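Local structure of acetaldehyde dehydrogenase (Acetylating) (Geobacillus thermoglucosidasius, 5J78) at residues Ala128-Val134 with His459-Ile463; Ala327-Ile331 with Ser341-Leu346; Gly391-Thr395 with Leu441-Gly447. The protein probably catalyses the reversible NAD-dependent conversion of acetaldehyde and coenzyme A into acetyl-CoA, the acetylating branch of aldehyde dehydrogenase chemistry. All coordinates share one frame; numbering follows the deposited sequence.

Contact 1 of 3, residues Ala128-Val134 with His459-Ile463; sequences AQPVGIV and HLFNI
Strand 128-130 runs antiparallel to strand 461-463, the two short axes at 142°, with Gln129 and Asn462 as the hydrogen-bonded pair between the non-hydrogen-bonded pairs Ala128-Ile463 and Pro130-Phe461. The paired backbones grip each other twice: Gln129 N gives its hydrogen to Asn462 O at 2.8 Å, and Asn462 N returns one to Gln129 O at 2.7 Å. Proline at 130 offers no amide hydrogen, and past it the chain swings out through Val131 and Gly132 before resuming as a strand at Ile133.

Ala128, Pro130 and Phe461 share one face of the sheet. Chi1 of 60° sets the Phe461 ring between its own backbone N and carbonyl carbon, and from there its CD2 reaches the methyl CB of Ala128 at 3.7 Å, the approach being oblique to the ring. Phe461 CB sits 3.2 Å from Gln129 O, a close fit at the strand pairing itself. Beyond the strand, Val131 straddles a carbonyl: its CG2 lies 3.6 Å from Leu460 O and CG1 is almost as near, while Asn159 ND2 donates to that same oxygen. Farther on, Val134 CG2 meets Leu460 CD2 at 4.2 Å, the two side chains crossing at about a right angle. On the other face, Gln129 bends at chi2 and leads its amide away from Asn462, toward weak bonds with Glu51 and Lys464. Asn462 OD1 instead accepts from Ala445 N of the second subunit.

The first part of strand 124-138 thus takes strand 461-468 as an antiparallel partner, and with strand 115-119 they form a small antiparallel arm resembling the family's oligomerisation arm; the bond from Ala445 of the second subunit is consistent with that.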
ATOM      1  N   ALA A 128     -14.541  -6.551 -35.395  1.00 20.39           N
ATOM      2  CA  ALA A 128     -14.999  -6.493 -34.009  1.00 20.43           C
ATOM      3  C   ALA A 128     -14.220  -7.501 -33.185  1.00 22.85           C
ATOM      4  O   ALA A 128     -14.137  -8.681 -33.536  1.00 22.27           O
ATOM      5  CB  ALA A 128     -16.491  -6.757 -33.915  1.00 24.13           C
ATOM      6  N   GLN A 129     -13.632  -7.023 -32.094  1.00 20.76           N
ATOM      7  CA  GLN A 129     -12.822  -7.858 -31.212  1.00 20.20           C
ATOM      8  C   GLN A 129     -13.328  -7.808 -29.762  1.00 19.84           C
ATOM      9  O   GLN A 129     -13.229  -6.771 -29.114  1.00 18.62           O
ATOM     10  CB  GLN A 129     -11.357  -7.414 -31.253  1.00 19.85           C
ATOM     11  CG  GLN A 129     -10.434  -8.258 -30.380  1.00 22.69           C
ATOM     12  CD  GLN A 129     -10.399  -9.718 -30.848  1.00 45.40           C
ATOM     13  OE1 GLN A 129     -10.203 -10.008 -32.034  1.00 37.71           O
ATOM     14  NE2 GLN A 129     -10.616 -10.636 -29.919  1.00 34.24           N
ATOM     15  N   PRO A 130     -13.836  -8.939 -29.241  1.00 13.42           N
ATOM     16  CA  PRO A 130     -14.314  -8.953 -27.850  1.00 19.46           C
ATOM     17  C   PRO A 130     -13.230  -8.591 -26.837  1.00 13.86           C
ATOM     18  O   PRO A 130     -12.091  -8.996 -27.018  1.00 17.92           O
ATOM     19  CB  PRO A 130     -14.750 -10.409 -27.641  1.00 18.82           C
ATOM     20  CG  PRO A 130     -14.925 -10.963 -28.966  1.00 19.74           C
ATOM     21  CD  PRO A 130     -13.933 -10.272 -29.854  1.00 19.59           C
ATOM     22  N   VAL A 131     -13.587  -7.877 -25.778  1.00 10.44           N
ATOM     23  CA  VAL A 131     -12.619  -7.516 -24.756  1.00 16.16           C
ATOM     24  C   VAL A 131     -12.206  -8.703 -23.915  1.00 21.40           C
ATOM     25  O   VAL A 131     -11.133  -8.679 -23.309  1.00 18.18           O
ATOM     26  CB  VAL A 131     -13.139  -6.424 -23.817  1.00 12.05           C
ATOM     27  CG1 VAL A 131     -13.304  -5.131 -24.580  1.00 18.71           C
ATOM     28  CG2 VAL A 131     -14.449  -6.843 -23.120  1.00 19.68           C
ATOM     29  N   GLY A 132     -13.061  -9.726 -23.874  1.00 18.60           N
ATOM     30  CA  GLY A 132     -12.755 -10.964 -23.179  1.00 20.65           C
ATOM     31  C   GLY A 132     -13.673 -11.259 -21.997  1.00 19.21           C
ATOM     32  O   GLY A 132     -14.778 -11.802 -22.164  1.00 21.06           O
ATOM     33  N   ILE A 133     -13.195 -10.962 -20.793  1.00 15.10           N
ATOM     34  CA  ILE A 133     -13.980 -11.189 -19.570  1.00 17.79           C
ATOM     35  C   ILE A 133     -14.254  -9.861 -18.896  1.00 16.80           C
ATOM     36  O   ILE A 133     -13.317  -9.120 -18.563  1.00 17.95           O
ATOM     37  CB  ILE A 133     -13.251 -12.102 -18.564  1.00 15.92           C
ATOM     38  CG1 ILE A 133     -12.871 -13.416 -19.230  1.00 19.99           C
ATOM     39  CG2 ILE A 133     -14.132 -12.337 -17.306  1.00 14.93           C
ATOM     40  CD1 ILE A 133     -12.038 -14.320 -18.337  1.00 23.64           C
ATOM     41  N   VAL A 134     -15.534  -9.574 -18.708  1.00 18.06           N
ATOM     42  CA  VAL A 134     -15.983  -8.352 -18.044  1.00 12.76           C
ATOM     43  C   VAL A 134     -16.299  -8.649 -16.589  1.00 13.16           C
ATOM     44  O   VAL A 134     -16.917  -9.678 -16.273  1.00 11.63           O
ATOM     45  CB  VAL A 134     -17.235  -7.741 -18.721  1.00 15.96           C
ATOM     46  CG1 VAL A 134     -17.668  -6.416 -18.010  1.00 17.01           C
ATOM     47  CG2 VAL A 134     -16.967  -7.488 -20.198  1.00 16.95           C
ATOM     48  N   HIS A 459     -19.131  -0.394 -26.213  1.00 15.82           N
ATOM     49  CA  HIS A 459     -18.066  -0.190 -25.229  1.00 18.69           C
ATOM     50  C   HIS A 459     -17.385  -1.506 -24.836  1.00 23.45           C
ATOM     51  O   HIS A 459     -16.340  -1.491 -24.169  1.00 21.46           O
ATOM     52  CB  HIS A 459     -18.617   0.530 -23.988  1.00 12.73           C
ATOM     53  CG  HIS A 459     -19.118   1.909 -24.282  1.00 23.26           C
ATOM     54  ND1 HIS A 459     -20.454   2.192 -24.475  1.00 19.85           N
ATOM     55  CD2 HIS A 459     -18.454   3.074 -24.485  1.00 18.36           C
ATOM     56  CE1 HIS A 459     -20.596   3.474 -24.755  1.00 20.84           C
ATOM     57  NE2 HIS A 459     -19.399   4.036 -24.759  1.00 21.18           N
ATOM     58  N   LEU A 460     -17.946  -2.633 -25.277  1.00 12.18           N
ATOM     59  CA  LEU A 460     -17.412  -3.943 -24.897  1.00 14.42           C
ATOM     60  C   LEU A 460     -16.803  -4.772 -26.037  1.00 14.70           C
ATOM     61  O   LEU A 460     -16.625  -5.979 -25.884  1.00 15.22           O
ATOM     62  CB  LEU A 460     -18.520  -4.755 -24.208  1.00 12.66           C
ATOM     63  CG  LEU A 460     -19.040  -4.107 -22.932  1.00 15.95           C
ATOM     64  CD1 LEU A 460     -20.093  -5.012 -22.278  1.00 24.72           C
ATOM     65  CD2 LEU A 460     -17.929  -3.804 -21.951  1.00 13.79           C
ATOM     66  N   PHE A 461     -16.478  -4.142 -27.164  1.00 13.21           N
ATOM     67  CA  PHE A 461     -15.529  -4.737 -28.100  1.00 19.91           C
ATOM     68  C   PHE A 461     -14.617  -3.657 -28.647  1.00 18.06           C
ATOM     69  O   PHE A 461     -15.003  -2.499 -28.785  1.00 19.12           O
ATOM     70  CB  PHE A 461     -16.205  -5.506 -29.248  1.00 15.07           C
ATOM     71  CG  PHE A 461     -17.130  -4.671 -30.121  1.00 16.62           C
ATOM     72  CD1 PHE A 461     -18.452  -4.446 -29.760  1.00 25.29           C
ATOM     73  CD2 PHE A 461     -16.685  -4.149 -31.323  1.00 19.86           C
ATOM     74  CE1 PHE A 461     -19.309  -3.674 -30.587  1.00 18.53           C
ATOM     75  CE2 PHE A 461     -17.528  -3.394 -32.142  1.00 17.22           C
ATOM     76  CZ  PHE A 461     -18.829  -3.149 -31.776  1.00 18.36           C
ATOM     77  N   ASN A 462     -13.372  -4.058 -28.873  1.00 20.79           N
ATOM     78  CA  ASN A 462     -12.372  -3.215 -29.520  1.00 17.47           C
ATOM     79  C   ASN A 462     -12.536  -3.301 -31.017  1.00 21.91           C
ATOM     80  O   ASN A 462     -13.036  -4.306 -31.520  1.00 19.51           O
ATOM     81  CB  ASN A 462     -10.964  -3.661 -29.128  1.00 16.94           C
ATOM     82  CG  ASN A 462     -10.714  -3.586 -27.624  1.00 15.00           C
ATOM     83  OD1 ASN A 462     -10.174  -4.522 -27.020  1.00 23.83           O
ATOM     84  ND2 ASN A 462     -11.087  -2.479 -27.021  1.00 16.72           N
ATOM     85  N   ILE A 463     -12.120  -2.263 -31.735  1.00 19.30           N
ATOM     86  CA  ILE A 463     -12.068  -2.342 -33.186  1.00 16.54           C
ATOM     87  C   ILE A 463     -10.614  -2.545 -33.617  1.00 19.23           C
ATOM     88  O   ILE A 463      -9.730  -1.766 -33.239  1.00 22.12           O
ATOM     89  CB  ILE A 463     -12.691  -1.084 -33.835  1.00 19.86           C
ATOM     90  CG1 ILE A 463     -14.199  -1.104 -33.576  1.00 25.28           C
ATOM     91  CG2 ILE A 463     -12.461  -1.088 -35.342  1.00 22.71           C
ATOM     92  CD1 ILE A 463     -14.915   0.177 -33.826  1.00 34.09           C
TER

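Contact 2 of 3, residues Ala327-Ile331 with Ser341-Leu346; sequences APQVI and SDVKLL
Pro328, the first residue of helix 328-335, presses its ring against the backbone of Val343 and Lys344. Taken from CB outward, the ring first meets an apolar partner, CB lying 4.1 Å from Val343 CG1, with a methyl of Leu346 slightly farther off. The next atom, CG, is the ring's forward point and sits 3.4 Å from Lys344 O, close to the carbonyl carbon as well. CD then closes the ring back to the backbone N, at a looser distance from the same Lys344 oxygen.

One residue along, Gln329 supplies the polar half. Its CG lies anti to the carbonyl carbon (chi1 -70°) and the chain folds at chi2, which carries the amide over to the loop leading into strand 345-349. There NE2 donates to Val343 O at 3.1 Å, nearly straight at 169°, arriving in the carbonyl plane on a lone pair and staying close to the plane of its own amide. NE2 also bonds to Pro340 O, just before segment 341-346, so two backbone oxygens of the connecting loop hold the amide in place.

Three residues after Pro328, Ile331 CG2 touches Leu346 CD1 at 4.0 Å, these two side chains sliding past each other in opposite directions. Leu346 and Val343 also rest on Tyr299 of strand 298-300, which places the contact at one margin of the parallel sheet.

The work is thus divided: Pro328 and Ile331 pack apolar surface on the buried side, while at the more exposed rim backbone oxygens hold the Gln329 amide, one of its bonds joining the two segments directly.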
ATOM      1  N   ALA A 327     -41.157   4.683   0.733  1.00 19.72           N
ATOM      2  CA  ALA A 327     -42.372   5.438   0.464  1.00 16.93           C
ATOM      3  C   ALA A 327     -42.412   6.668   1.377  1.00 28.17           C
ATOM      4  O   ALA A 327     -41.828   6.639   2.467  1.00 23.11           O
ATOM      5  CB  ALA A 327     -43.614   4.553   0.677  1.00 23.09           C
ATOM      6  N   PRO A 328     -43.079   7.756   0.934  1.00 19.92           N
ATOM      7  CA  PRO A 328     -43.205   8.972   1.753  1.00 35.00           C
ATOM      8  C   PRO A 328     -43.696   8.696   3.178  1.00 26.55           C
ATOM      9  O   PRO A 328     -43.203   9.302   4.127  1.00 25.33           O
ATOM     10  CB  PRO A 328     -44.240   9.808   0.992  1.00 27.47           C
ATOM     11  CG  PRO A 328     -44.197   9.314  -0.398  1.00 21.20           C
ATOM     12  CD  PRO A 328     -43.751   7.898  -0.373  1.00 22.98           C
ATOM     13  N   GLN A 329     -44.661   7.791   3.304  1.00 23.76           N
ATOM     14  CA  GLN A 329     -45.248   7.451   4.595  1.00 25.34           C
ATOM     15  C   GLN A 329     -44.238   6.830   5.552  1.00 36.24           C
ATOM     16  O   GLN A 329     -44.271   7.106   6.751  1.00 32.99           O
ATOM     17  CB  GLN A 329     -46.421   6.496   4.405  1.00 25.23           C
ATOM     18  CG  GLN A 329     -47.647   7.140   3.750  1.00 33.60           C
ATOM     19  CD  GLN A 329     -47.457   7.464   2.261  1.00 43.95           C
ATOM     20  OE1 GLN A 329     -46.683   6.800   1.539  1.00 34.55           O
ATOM     21  NE2 GLN A 329     -48.172   8.489   1.795  1.00 25.87           N
ATOM     22  N   VAL A 330     -43.349   5.987   5.020  1.00 31.60           N
ATOM     23  CA  VAL A 330     -42.289   5.384   5.816  1.00 24.15           C
ATOM     24  C   VAL A 330     -41.341   6.469   6.295  1.00 36.37           C
ATOM     25  O   VAL A 330     -40.965   6.504   7.459  1.00 25.71           O
ATOM     26  CB  VAL A 330     -41.502   4.326   5.021  1.00 28.99           C
ATOM     27  CG1 VAL A 330     -40.288   3.818   5.827  1.00 25.58           C
ATOM     28  CG2 VAL A 330     -42.420   3.168   4.605  1.00 32.94           C
ATOM     29  N   ILE A 331     -40.967   7.363   5.386  1.00 22.89           N
ATOM     30  CA  ILE A 331     -40.091   8.467   5.737  1.00 23.08           C
ATOM     31  C   ILE A 331     -40.744   9.349   6.805  1.00 33.59           C
ATOM     32  O   ILE A 331     -40.084   9.772   7.755  1.00 28.18           O
ATOM     33  CB  ILE A 331     -39.761   9.301   4.503  1.00 21.14           C
ATOM     34  CG1 ILE A 331     -38.953   8.462   3.505  1.00 26.28           C
ATOM     35  CG2 ILE A 331     -38.961  10.538   4.868  1.00 23.90           C
ATOM     36  CD1 ILE A 331     -38.925   9.048   2.139  1.00 19.33           C
ATOM     37  N   SER A 341     -52.289   9.493   3.577  1.00 27.54           N
ATOM     38  CA  SER A 341     -51.922   8.210   3.009  1.00 38.49           C
ATOM     39  C   SER A 341     -51.793   8.271   1.497  1.00 30.50           C
ATOM     40  O   SER A 341     -51.207   7.383   0.889  1.00 40.83           O
ATOM     41  CB  SER A 341     -52.965   7.165   3.382  1.00 36.89           C
ATOM     42  OG  SER A 341     -54.194   7.488   2.757  1.00 42.79           O
ATOM     43  N   ASP A 342     -52.353   9.310   0.887  1.00 26.58           N
ATOM     44  CA  ASP A 342     -52.281   9.457  -0.563  1.00 39.33           C
ATOM     45  C   ASP A 342     -51.069  10.296  -1.043  1.00 31.94           C
ATOM     46  O   ASP A 342     -50.883  10.483  -2.242  1.00 30.48           O
ATOM     47  CB  ASP A 342     -53.587  10.078  -1.085  1.00 28.02           C
ATOM     48  CG  ASP A 342     -53.802  11.511  -0.606  1.00 37.03           C
ATOM     49  OD1 ASP A 342     -53.025  12.002   0.238  1.00 49.42           O
ATOM     50  OD2 ASP A 342     -54.762  12.155  -1.075  1.00 43.93           O
ATOM     51  N   VAL A 343     -50.258  10.799  -0.122  1.00 29.98           N
ATOM     52  CA  VAL A 343     -49.102  11.613  -0.498  1.00 26.33           C
ATOM     53  C   VAL A 343     -48.128  10.807  -1.376  1.00 24.49           C
ATOM     54  O   VAL A 343     -47.797   9.674  -1.056  1.00 23.43           O
ATOM     55  CB  VAL A 343     -48.369  12.140   0.746  1.00 28.51           C
ATOM     56  CG1 VAL A 343     -47.041  12.806   0.370  1.00 28.35           C
ATOM     57  CG2 VAL A 343     -49.239  13.124   1.495  1.00 27.81           C
ATOM     58  N   LYS A 344     -47.675  11.389  -2.484  1.00 22.79           N
ATOM     59  CA  LYS A 344     -46.758  10.678  -3.401  1.00 24.95           C
ATOM     60  C   LYS A 344     -45.302  11.104  -3.257  1.00 23.97           C
ATOM     61  O   LYS A 344     -44.384  10.348  -3.596  1.00 26.67           O
ATOM     62  CB  LYS A 344     -47.185  10.876  -4.849  1.00 27.22           C
ATOM     63  CG  LYS A 344     -48.321   9.950  -5.282  1.00 31.63           C
ATOM     64  CD  LYS A 344     -48.798  10.328  -6.672  1.00 49.06           C
ATOM     65  CE  LYS A 344     -49.141   9.120  -7.536  1.00 62.67           C
ATOM     66  NZ  LYS A 344     -48.720   9.338  -8.962  1.00 50.46           N
ATOM     67  N   LEU A 345     -45.090  12.320  -2.777  1.00 23.58           N
ATOM     68  CA  LEU A 345     -43.744  12.817  -2.557  1.00 23.59           C
ATOM     69  C   LEU A 345     -43.790  13.980  -1.601  1.00 25.67           C
ATOM     70  O   LEU A 345     -44.782  14.706  -1.535  1.00 24.46           O
ATOM     71  CB  LEU A 345     -43.078  13.232  -3.879  1.00 20.01           C
ATOM     72  CG  LEU A 345     -43.607  14.463  -4.621  1.00 27.13           C
ATOM     73  CD1 LEU A 345     -42.656  14.878  -5.738  1.00 24.91           C
ATOM     74  CD2 LEU A 345     -44.979  14.190  -5.191  1.00 28.37           C
ATOM     75  N   LEU A 346     -42.712  14.108  -0.841  1.00 20.01           N
ATOM     76  CA  LEU A 346     -42.452  15.239   0.022  1.00 18.30           C
ATOM     77  C   LEU A 346     -41.647  16.298  -0.690  1.00 27.21           C
ATOM     78  O   LEU A 346     -40.660  15.982  -1.353  1.00 23.83           O
ATOM     79  CB  LEU A 346     -41.673  14.780   1.256  1.00 18.57           C
ATOM     80  CG  LEU A 346     -42.255  13.600   2.021  1.00 20.06           C
ATOM     81  CD1 LEU A 346     -41.414  13.324   3.280  1.00 21.38           C
ATOM     82  CD2 LEU A 346     -43.719  13.890   2.396  1.00 18.44           C
TER

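Contact 3 of 3, residues Gly391-Thr395 with Leu441-Gly447; sequences GLGHT and LGCGAIG. With ACT (acetate ion), chain E.
A type II beta turn from Gly391 to His394, leading into strand 395-399 of the parallel sheet, is packed here on the glycine-rich loop 441-447. Gly393 occupies the third position of the turn with positive phi, and its bare CA comes within 3.4 Å of Cys443 O. The contact is reciprocal, for Cys443 CA points a hydrogen back at Gly393 O. Ile446 CG2 also closes on Gly393 CA, at a tight 3.5 Å, and the outer branch of Ile446 crosses the Leu392 side chain at about a right angle, CD1 against CD2.

His394 swings its ring toward the loop with CG anti to the backbone N (chi1 -159°). Cys443 SG lies 3.5 Å from His394 CD2, an oblique sulfur-aromatic approach, and Leu441 CD2 is 3.7 Å from His394 CE1. His394 also touches Ala274, next to Cys273, which is oxidised to 3-sulfinoalanine; this is consistent with a place beside the active-site pocket. His394 ND1 and Thr395 OG1 share a hydrogen bond of 2.8 Å that fixes the ring's rotation, while at the ring's edge, near its plane, an acetate O sits 3.3 Å from His394 NE2 in a weak bond.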
ATOM      1  N   GLY A 391     -23.207  15.719  -8.227  1.00 16.66           N
ATOM      2  CA  GLY A 391     -23.907  15.392  -9.456  1.00 18.51           C
ATOM      3  C   GLY A 391     -23.168  15.715 -10.757  1.00 19.19           C
ATOM      4  O   GLY A 391     -23.744  15.585 -11.829  1.00 19.63           O
ATOM      5  N   LEU A 392     -21.906  16.136 -10.691  1.00 22.30           N
ATOM      6  CA  LEU A 392     -21.215  16.585 -11.910  1.00 24.15           C
ATOM      7  C   LEU A 392     -21.085  15.505 -12.988  1.00 13.47           C
ATOM      8  O   LEU A 392     -20.718  14.360 -12.720  1.00 18.27           O
ATOM      9  CB  LEU A 392     -19.822  17.120 -11.574  1.00 21.97           C
ATOM     10  CG  LEU A 392     -19.799  18.487 -10.871  1.00 16.23           C
ATOM     11  CD1 LEU A 392     -18.409  18.748 -10.301  1.00 28.52           C
ATOM     12  CD2 LEU A 392     -20.222  19.603 -11.795  1.00 24.14           C
ATOM     13  N   GLY A 393     -21.383  15.907 -14.216  1.00 12.05           N
ATOM     14  CA  GLY A 393     -21.270  15.041 -15.370  1.00 13.96           C
ATOM     15  C   GLY A 393     -22.475  14.147 -15.576  1.00 19.23           C
ATOM     16  O   GLY A 393     -22.541  13.464 -16.585  1.00 15.07           O
ATOM     17  N   HIS A 394     -23.439  14.146 -14.652  1.00 19.44           N
ATOM     18  CA  HIS A 394     -24.501  13.138 -14.737  1.00 17.37           C
ATOM     19  C   HIS A 394     -25.673  13.606 -15.595  1.00 17.53           C
ATOM     20  O   HIS A 394     -25.640  13.426 -16.819  1.00 20.83           O
ATOM     21  CB  HIS A 394     -24.946  12.732 -13.337  1.00 18.01           C
ATOM     22  CG  HIS A 394     -25.622  11.404 -13.297  1.00 18.55           C
ATOM     23  ND1 HIS A 394     -26.820  11.164 -13.930  1.00 20.17           N
ATOM     24  CD2 HIS A 394     -25.252  10.232 -12.730  1.00 20.37           C
ATOM     25  CE1 HIS A 394     -27.181   9.912 -13.728  1.00 18.36           C
ATOM     26  NE2 HIS A 394     -26.245   9.321 -13.005  1.00 18.29           N
ATOM     27  N   THR A 395     -26.685  14.224 -14.974  1.00 15.71           N
ATOM     28  CA  THR A 395     -27.916  14.597 -15.670  1.00 22.33           C
ATOM     29  C   THR A 395     -28.479  15.917 -15.165  1.00 15.71           C
ATOM     30  O   THR A 395     -28.378  16.222 -13.982  1.00 18.66           O
ATOM     31  CB  THR A 395     -28.977  13.511 -15.500  1.00 17.64           C
ATOM     32  OG1 THR A 395     -28.427  12.257 -15.890  1.00 18.58           O
ATOM     33  CG2 THR A 395     -30.207  13.779 -16.354  1.00 18.35           C
ATOM     34  N   LEU A 441     -24.430   4.925 -16.496  1.00 18.73           N
ATOM     35  CA  LEU A 441     -24.400   6.259 -17.072  1.00 18.30           C
ATOM     36  C   LEU A 441     -23.063   6.902 -16.732  1.00 23.45           C
ATOM     37  O   LEU A 441     -22.812   7.254 -15.589  1.00 13.69           O
ATOM     38  CB  LEU A 441     -25.572   7.088 -16.550  1.00 17.89           C
ATOM     39  CG  LEU A 441     -26.892   6.982 -17.328  1.00 21.28           C
ATOM     40  CD1 LEU A 441     -27.242   5.551 -17.585  1.00 18.56           C
ATOM     41  CD2 LEU A 441     -28.064   7.700 -16.616  1.00 18.55           C
ATOM     42  N   GLY A 442     -22.183   7.004 -17.717  1.00 18.74           N
ATOM     43  CA  GLY A 442     -20.865   7.562 -17.466  1.00 19.52           C
ATOM     44  C   GLY A 442     -20.946   9.071 -17.299  1.00 14.49           C
ATOM     45  O   GLY A 442     -21.718   9.731 -17.990  1.00 19.03           O
ATOM     46  N   CYS A 443     -20.160   9.614 -16.377  1.00 13.07           N
ATOM     47  CA  CYS A 443     -20.225  11.050 -16.078  1.00 14.59           C
ATOM     48  C   CYS A 443     -19.028  11.832 -16.609  1.00 17.20           C
ATOM     49  O   CYS A 443     -18.769  12.959 -16.182  1.00 12.43           O
ATOM     50  CB  CYS A 443     -20.353  11.258 -14.572  1.00 19.14           C
ATOM     51  SG  CYS A 443     -21.991  10.659 -13.958  1.00 19.66           S
ATOM     52  N   GLY A 444     -18.306  11.227 -17.546  1.00 19.31           N
ATOM     53  CA  GLY A 444     -17.145  11.863 -18.150  1.00 14.63           C
ATOM     54  C   GLY A 444     -16.027  12.215 -17.177  1.00 21.38           C
ATOM     55  O   GLY A 444     -16.046  11.827 -16.001  1.00 16.48           O
ATOM     56  N   ALA A 445     -15.034  12.952 -17.685  1.00 19.49           N
ATOM     57  CA  ALA A 445     -13.875  13.326 -16.898  1.00 15.42           C
ATOM     58  C   ALA A 445     -14.254  14.143 -15.668  1.00 19.63           C
ATOM     59  O   ALA A 445     -13.647  13.971 -14.618  1.00 18.99           O
ATOM     60  CB  ALA A 445     -12.858  14.116 -17.766  1.00 20.05           C
ATOM     61  N   ILE A 446     -15.259  15.012 -15.786  1.00 19.70           N
ATOM     62  CA  ILE A 446     -15.623  15.875 -14.679  1.00 22.15           C
ATOM     63  C   ILE A 446     -16.158  15.046 -13.509  1.00 23.68           C
ATOM     64  O   ILE A 446     -16.115  15.487 -12.358  1.00 20.28           O
ATOM     65  CB  ILE A 446     -16.649  16.957 -15.113  1.00 26.97           C
ATOM     66  CG1 ILE A 446     -16.646  18.120 -14.113  1.00 27.27           C
ATOM     67  CG2 ILE A 446     -18.071  16.368 -15.299  1.00 23.83           C
ATOM     68  CD1 ILE A 446     -17.275  19.393 -14.634  1.00 28.06           C
ATOM     69  N   GLY A 447     -16.637  13.836 -13.801  1.00 19.72           N
ATOM     70  CA  GLY A 447     -17.024  12.889 -12.765  1.00 16.27           C
ATOM     71  C   GLY A 447     -16.123  11.668 -12.670  1.00 26.14           C
ATOM     72  O   GLY A 447     -16.599  10.581 -12.356  1.00 26.47           O
TER
HETATM   73  C   ACT E1001     -28.494   5.798 -13.530  1.00 34.60           C
HETATM   74  O   ACT E1001     -27.330   6.200 -13.349  1.00 35.01           O
HETATM   75  OXT ACT E1001     -29.388   6.678 -13.456  1.00 34.90           O
HETATM   76  CH3 ACT E1001     -28.786   4.355 -13.821  1.00 29.10           C

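From the N terminus, strand 124-138 opens contact 1 at Ala128, and its partner arrives only near the C terminus. Within that long excursion the chain builds the second, parallel sheet, where contact 2 closes a short loop between helix 328-335 and strand 345-349. Contact 3 follows in series, bringing loop 441-447 back over the turn that precedes strand 395-399, before residues 459-463 finally close contact 1. Contacts 2 and 3 therefore both lie inside contact 1 along the chain. Centres of contacts 1 and 2 stand about 45 Å apart, on opposite sides of the chain's centre. Between subunits, Ala445 of contact 3 bonds to Asn462 of contact 1 in another chain.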